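Local atomic coordinates of intracellular serine protease (Bacillus licheniformis, PDB entry 4ZOQ), a protein that probably acts as a subtilase-type serine endopeptidase that cuts lanthipeptide precursors at a specific sequence. Residues N118-M123 with M152-R157; R157-A162 with K197-V202. All blocks are in the same frame, centred on the assembly; numbering follows the deposited sequence.

Interaction 1. Residues N118-M123 with M152-R157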
loop_
_atom_site.group_PDB
_atom_site.type_symbol
_atom_site.label_atom_id
_atom_site.label_comp_id
_atom_site.label_asym_id
_atom_site.label_seq_id
_atom_site.Cartn_x
_atom_site.Cartn_y
_atom_site.Cartn_z
ATOM N N ASN B 118 -5.004 -12.689 3.961
ATOM C CA ASN B 118 -5.447 -12.208 2.654
ATOM C C ASN B 118 -4.491 -11.205 2.009
ATOM O O ASN B 118 -4.462 -11.094 0.779
ATOM C CB ASN B 118 -6.861 -11.647 2.727
ATOM C CG ASN B 118 -7.898 -12.741 2.712
ATOM O OD1 ASN B 118 -7.630 -13.846 2.225
ATOM N ND2 ASN B 118 -9.080 -12.458 3.248
ATOM N N ILE B 119 -3.716 -10.483 2.820
ATOM C CA ILE B 119 -2.771 -9.540 2.257
ATOM C C ILE B 119 -1.682 -10.318 1.525
ATOM O O ILE B 119 -1.291 -9.974 0.394
ATOM C CB ILE B 119 -2.153 -8.612 3.325
ATOM C CG1 ILE B 119 -3.248 -7.798 4.000
ATOM C CG2 ILE B 119 -1.098 -7.694 2.684
ATOM C CD1 ILE B 119 -2.778 -6.982 5.151
ATOM N N MET B 120 -1.205 -11.376 2.176
ATOM C CA MET B 120 -0.183 -12.242 1.590
ATOM C C MET B 120 -0.690 -12.890 0.302
ATOM O O MET B 120 0.019 -12.920 -0.708
ATOM C CB MET B 120 0.235 -13.338 2.575
ATOM C CG MET B 120 0.757 -12.821 3.876
ATOM S SD MET B 120 1.510 -14.114 4.902
ATOM C CE MET B 120 1.013 -13.521 6.525
ATOM N N LYS B 121 -1.931 -13.369 0.332
ATOM C CA LYS B 121 -2.484 -14.029 -0.837
ATOM C C LYS B 121 -2.588 -13.035 -1.985
ATOM O O LYS B 121 -2.254 -13.360 -3.125
ATOM C CB LYS B 121 -3.840 -14.633 -0.531
ATOM C CG LYS B 121 -4.374 -15.507 -1.646
ATOM C CD LYS B 121 -5.767 -15.977 -1.281
ATOM C CE LYS B 121 -5.727 -17.304 -0.554
ATOM N NZ LYS B 121 -7.056 -17.710 -0.061
ATOM N N ALA B 122 -3.034 -11.823 -1.669
ATOM C CA ALA B 122 -3.121 -10.773 -2.672
ATOM C C ALA B 122 -1.730 -10.407 -3.196
ATOM O O ALA B 122 -1.543 -10.196 -4.403
ATOM C CB ALA B 122 -3.815 -9.539 -2.108
ATOM N N MET B 123 -0.741 -10.395 -2.319
ATOM C CA MET B 123 0.602 -10.071 -2.768
ATOM C C MET B 123 1.031 -11.078 -3.814
ATOM O O MET B 123 1.491 -10.715 -4.905
ATOM C CB MET B 123 1.601 -10.072 -1.601
ATOM C CG MET B 123 1.459 -8.877 -0.651
ATOM S SD MET B 123 2.534 -8.991 0.810
ATOM C CE MET B 123 4.185 -8.781 0.114
ATOM N N MET B 152 5.098 -13.469 10.853
ATOM C CA MET B 152 6.119 -12.644 10.233
ATOM C C MET B 152 6.921 -13.442 9.231
ATOM O O MET B 152 7.296 -12.939 8.167
ATOM C CB MET B 152 7.035 -12.018 11.290
ATOM C CG MET B 152 8.152 -11.148 10.712
ATOM S SD MET B 152 8.800 -9.988 11.948
ATOM C CE MET B 152 10.116 -9.158 11.044
ATOM N N LYS B 153 7.195 -14.691 9.590
ATOM C CA LYS B 153 7.950 -15.607 8.742
ATOM C C LYS B 153 7.211 -15.846 7.431
ATOM O O LYS B 153 7.809 -15.875 6.343
ATOM C CB LYS B 153 8.164 -16.928 9.479
ATOM C CG LYS B 153 8.918 -17.995 8.719
ATOM C CD LYS B 153 9.121 -19.195 9.615
ATOM C CE LYS B 153 10.010 -20.249 8.986
ATOM N NZ LYS B 153 10.051 -21.432 9.893
ATOM N N ALA B 154 5.899 -16.018 7.548
ATOM C CA ALA B 154 5.039 -16.213 6.392
ATOM C C ALA B 154 5.055 -14.978 5.527
ATOM O O ALA B 154 5.166 -15.032 4.294
ATOM C CB ALA B 154 3.599 -16.517 6.842
ATOM N N TYR B 155 4.975 -13.846 6.217
ATOM C CA TYR B 155 4.780 -12.567 5.576
ATOM C C TYR B 155 6.061 -12.227 4.814
ATOM O O TYR B 155 6.032 -11.655 3.713
ATOM C CB TYR B 155 4.510 -11.514 6.624
ATOM C CG TYR B 155 3.474 -10.553 6.240
ATOM C CD1 TYR B 155 2.562 -10.094 7.180
ATOM C CD2 TYR B 155 3.300 -10.209 4.908
ATOM C CE1 TYR B 155 1.577 -9.214 6.826
ATOM C CE2 TYR B 155 2.318 -9.341 4.538
ATOM C CZ TYR B 155 1.456 -8.849 5.509
ATOM O OH TYR B 155 0.439 -7.982 5.193
ATOM N N GLN B 156 7.181 -12.646 5.395
ATOM C CA GLN B 156 8.487 -12.425 4.804
ATOM C C GLN B 156 8.647 -13.250 3.522
ATOM O O GLN B 156 9.322 -12.826 2.578
ATOM C CB GLN B 156 9.585 -12.753 5.829
ATOM C CG GLN B 156 10.979 -12.374 5.411
ATOM C CD GLN B 156 11.124 -10.872 5.107
ATOM O OE1 GLN B 156 11.092 -10.025 6.012
ATOM N NE2 GLN B 156 11.287 -10.547 3.830
ATOM N N ARG B 157 7.991 -14.403 3.461
ATOM C CA ARG B 157 8.110 -15.236 2.274
ATOM C C ARG B 157 7.367 -14.598 1.125
ATOM O O ARG B 157 7.855 -14.591 0.001
ATOM C CB ARG B 157 7.542 -16.630 2.536
ATOM C CG ARG B 157 8.390 -17.531 3.389
ATOM C CD ARG B 157 7.731 -18.903 3.498
ATOM N NE ARG B 157 8.466 -19.797 4.381
ATOM C CZ ARG B 157 8.128 -21.062 4.625
ATOM N NH1 ARG B 157 7.037 -21.582 4.076
ATOM N NH2 ARG B 157 8.878 -21.802 5.432
#
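A Met-aromatic cluster joins two neighbouring helices here, with Met-120 and Met-123 of one helix addressing the ring of Tyr-155 on the other. The segments run nearly parallel, their axes 9.9 Å apart and inclined by 16°, and Met-120 lies level with Tyr-155. Its thioether chain crosses one ring face: CG makes a CH-pi contact 4.1 Å from the centroid of the Tyr-155 ring, displaced toward the rim on the CD2-CE2 side. Beyond it, SD of Met-120 sits obliquely above the same ring, and its bend at chi3 carries CE back over Tyr-155 CD1, 3.8 Å away. SD of Met-120 also rests 3.7 Å from CB of Ala-154, the residue before Tyr-155.

Met-123 comes in differently. Its SD lies in the ring plane, 3.8 Å from CE2 of Tyr-155, so Met-120 covers a face with its CG while the Met-123 sulfur takes the edge. Both helices pack beside the central, mostly parallel sheet of the subtilase fold: Ile-119, Ala-122 and Met-123 pack on Ile-50 of strand 46-51, which ends at Asp-51, the predicted charge-relay aspartate.

At the far end of the ring, the branched side chain of Ile-119 packs around the phenol oxygen. CG2, set anti to the backbone N, approaches Tyr-155 OH to 3.0 Å, a tight meeting, and CD1 of Ile-119 reaches that hydroxyl from the other branch. The hydroxyl is buried and has no hydrogen-bonding partner in the model. On the outer side, Ala-154 also packs against Phe-63 of the other subunit.

Interaction 2. Residues R157-A162 with K197-V202; sequences RAANYA and KHVVSV
Ala-159 is where helix 146-164 meets the loop leading into strand 200-205, and its CA lies nearest that of His-198. The apolar part is small: Ala-159 CB packs 3.9 Å from CG2 of Val-199, the branch that lies beside the backbone N. The same methyl rests 3.4 Å from the carbonyl O of Lys-197, small enough for the loop backbone to come close.

Polar groups meet further out. OD1 of Asn-160 faces the edge of the His-198 imidazole, 3.3 Å from its ring carbon CD2, with the amide and ring planes 80° apart. With CG of His-198 anti to the carbonyl carbon (chi1 -52°), the ring runs outward from CB and turns its CD2 edge to that oxygen. His-198 has a positive phi (70°), a turn in the backbone just before the chain enters the central parallel sheet of the subtilase fold, where Val-200 pairs with Val-169 and Ser-171. Gln-156, one turn earlier on the helix, donates from NE2 to both Asn-160 OD1 and Lys-197 O.

Asn-160 OD1 thus meets a ring carbon while taking a hydrogen bond from its own helix, so the direct contact between the two segments is van der Waals and weakly polar.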
loop_
_atom_site.group_PDB
_atom_site.type_symbol
_atom_site.label_atom_id
_atom_site.label_comp_id
_atom_site.label_asym_id
_atom_site.label_seq_id
_atom_site.Cartn_x
_atom_site.Cartn_y
_atom_site.Cartn_z
ATOM N N ARG B 157 7.991 -14.403 3.461
ATOM C CA ARG B 157 8.110 -15.236 2.274
ATOM C C ARG B 157 7.367 -14.598 1.125
ATOM O O ARG B 157 7.855 -14.591 0.001
ATOM C CB ARG B 157 7.542 -16.630 2.536
ATOM C CG ARG B 157 8.390 -17.531 3.389
ATOM C CD ARG B 157 7.731 -18.903 3.498
ATOM N NE ARG B 157 8.466 -19.797 4.381
ATOM C CZ ARG B 157 8.128 -21.062 4.625
ATOM N NH1 ARG B 157 7.037 -21.582 4.076
ATOM N NH2 ARG B 157 8.878 -21.802 5.432
ATOM N N ALA B 158 6.227 -13.989 1.425
ATOM C CA ALA B 158 5.479 -13.233 0.429
ATOM C C ALA B 158 6.328 -12.096 -0.131
ATOM O O ALA B 158 6.392 -11.885 -1.356
ATOM C CB ALA B 158 4.192 -12.690 1.034
ATOM N N ALA B 159 7.019 -11.399 0.760
ATOM C CA ALA B 159 7.853 -10.286 0.349
ATOM C C ALA B 159 9.023 -10.773 -0.488
ATOM O O ALA B 159 9.409 -10.136 -1.488
ATOM C CB ALA B 159 8.346 -9.506 1.570
ATOM N N ASN B 160 9.583 -11.909 -0.087
ATOM C CA ASN B 160 10.655 -12.527 -0.857
ATOM C C ASN B 160 10.180 -12.889 -2.274
ATOM O O ASN B 160 10.891 -12.704 -3.273
ATOM C CB ASN B 160 11.150 -13.780 -0.121
ATOM C CG ASN B 160 11.929 -13.449 1.183
ATOM O OD1 ASN B 160 12.138 -12.281 1.543
ATOM N ND2 ASN B 160 12.358 -14.483 1.878
ATOM N N TYR B 161 8.952 -13.370 -2.367
ATOM C CA TYR B 161 8.417 -13.790 -3.655
ATOM C C TYR B 161 8.256 -12.611 -4.624
ATOM O O TYR B 161 8.628 -12.709 -5.794
ATOM C CB TYR B 161 7.093 -14.514 -3.448
ATOM C CG TYR B 161 6.524 -15.130 -4.685
ATOM C CD1 TYR B 161 7.121 -16.243 -5.275
ATOM C CD2 TYR B 161 5.359 -14.626 -5.249
ATOM C CE1 TYR B 161 6.567 -16.829 -6.420
ATOM C CE2 TYR B 161 4.803 -15.189 -6.369
ATOM C CZ TYR B 161 5.401 -16.289 -6.959
ATOM O OH TYR B 161 4.803 -16.821 -8.080
ATOM N N ALA B 162 7.763 -11.481 -4.124
ATOM C CA ALA B 162 7.642 -10.276 -4.953
ATOM C C ALA B 162 9.017 -9.786 -5.421
ATOM O O ALA B 162 9.197 -9.456 -6.599
ATOM C CB ALA B 162 6.928 -9.183 -4.188
ATOM N N LYS B 197 11.763 -7.153 5.211
ATOM C CA LYS B 197 12.746 -6.969 4.172
ATOM C C LYS B 197 12.051 -7.050 2.791
ATOM O O LYS B 197 11.046 -7.767 2.628
ATOM C CB LYS B 197 13.842 -8.017 4.313
ATOM C CG LYS B 197 15.110 -7.701 3.565
ATOM C CD LYS B 197 16.109 -8.856 3.706
ATOM C CE LYS B 197 17.510 -8.441 3.294
ATOM N NZ LYS B 197 17.562 -8.209 1.839
ATOM N N HIS B 198 12.555 -6.251 1.843
ATOM C CA HIS B 198 12.007 -6.100 0.490
ATOM C C HIS B 198 10.645 -5.353 0.469
ATOM O O HIS B 198 9.996 -5.230 -0.566
ATOM C CB HIS B 198 11.881 -7.454 -0.198
ATOM C CG HIS B 198 13.143 -8.254 -0.184
ATOM N ND1 HIS B 198 14.294 -7.845 -0.825
ATOM C CD2 HIS B 198 13.430 -9.453 0.379
ATOM C CE1 HIS B 198 15.242 -8.747 -0.640
ATOM N NE2 HIS B 198 14.742 -9.736 0.081
ATOM N N VAL B 199 10.201 -4.862 1.613
ATOM C CA VAL B 199 9.064 -3.962 1.635
ATOM C C VAL B 199 9.563 -2.527 1.938
ATOM O O VAL B 199 10.332 -2.312 2.879
ATOM C CB VAL B 199 8.020 -4.394 2.674
ATOM C CG1 VAL B 199 6.951 -3.343 2.802
ATOM C CG2 VAL B 199 7.430 -5.782 2.324
ATOM N N VAL B 200 9.169 -1.568 1.104
ATOM C CA VAL B 200 9.585 -0.174 1.257
ATOM C C VAL B 200 8.626 0.579 2.188
ATOM O O VAL B 200 7.487 0.897 1.809
ATOM C CB VAL B 200 9.623 0.526 -0.106
ATOM C CG1 VAL B 200 10.087 1.977 0.033
ATOM C CG2 VAL B 200 10.529 -0.250 -1.085
ATOM N N SER B 201 9.082 0.893 3.396
ATOM C CA SER B 201 8.218 1.556 4.370
ATOM C C SER B 201 8.183 3.091 4.153
ATOM O O SER B 201 9.225 3.734 4.106
ATOM C CB SER B 201 8.692 1.222 5.775
ATOM O OG SER B 201 7.828 1.775 6.728
ATOM N N VAL B 202 6.986 3.668 4.007
ATOM C CA VAL B 202 6.838 5.080 3.644
ATOM C C VAL B 202 6.095 5.899 4.725
ATOM O O VAL B 202 4.957 5.570 5.098
ATOM C CB VAL B 202 6.085 5.237 2.281
ATOM C CG1 VAL B 202 5.942 6.694 1.877
ATOM C CG2 VAL B 202 6.761 4.428 1.168
#

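Overall arrangement
Both contacts use helix 146-164, and their centres lie 9 Å apart; their ranges overlap at Arg-157, which touches neither partner segment. Interaction 1 is core: its touching residues are all buried, and sulfur and aromatic carbon fill the space between two helices. Interaction 2 is partly exposed, smaller and more mixed, setting a methyl and a few polar groups against the loop that leads into strand 200-205. They meet directly as well, since Met-123 CE packs against the backbone of Ala-158 and Ala-159. One helix thus presents Tyr-155 to helix 116-128 and Ala-159 and Asn-160 to segment 197-202, with apolar packing deep inside and polar edges nearer solvent.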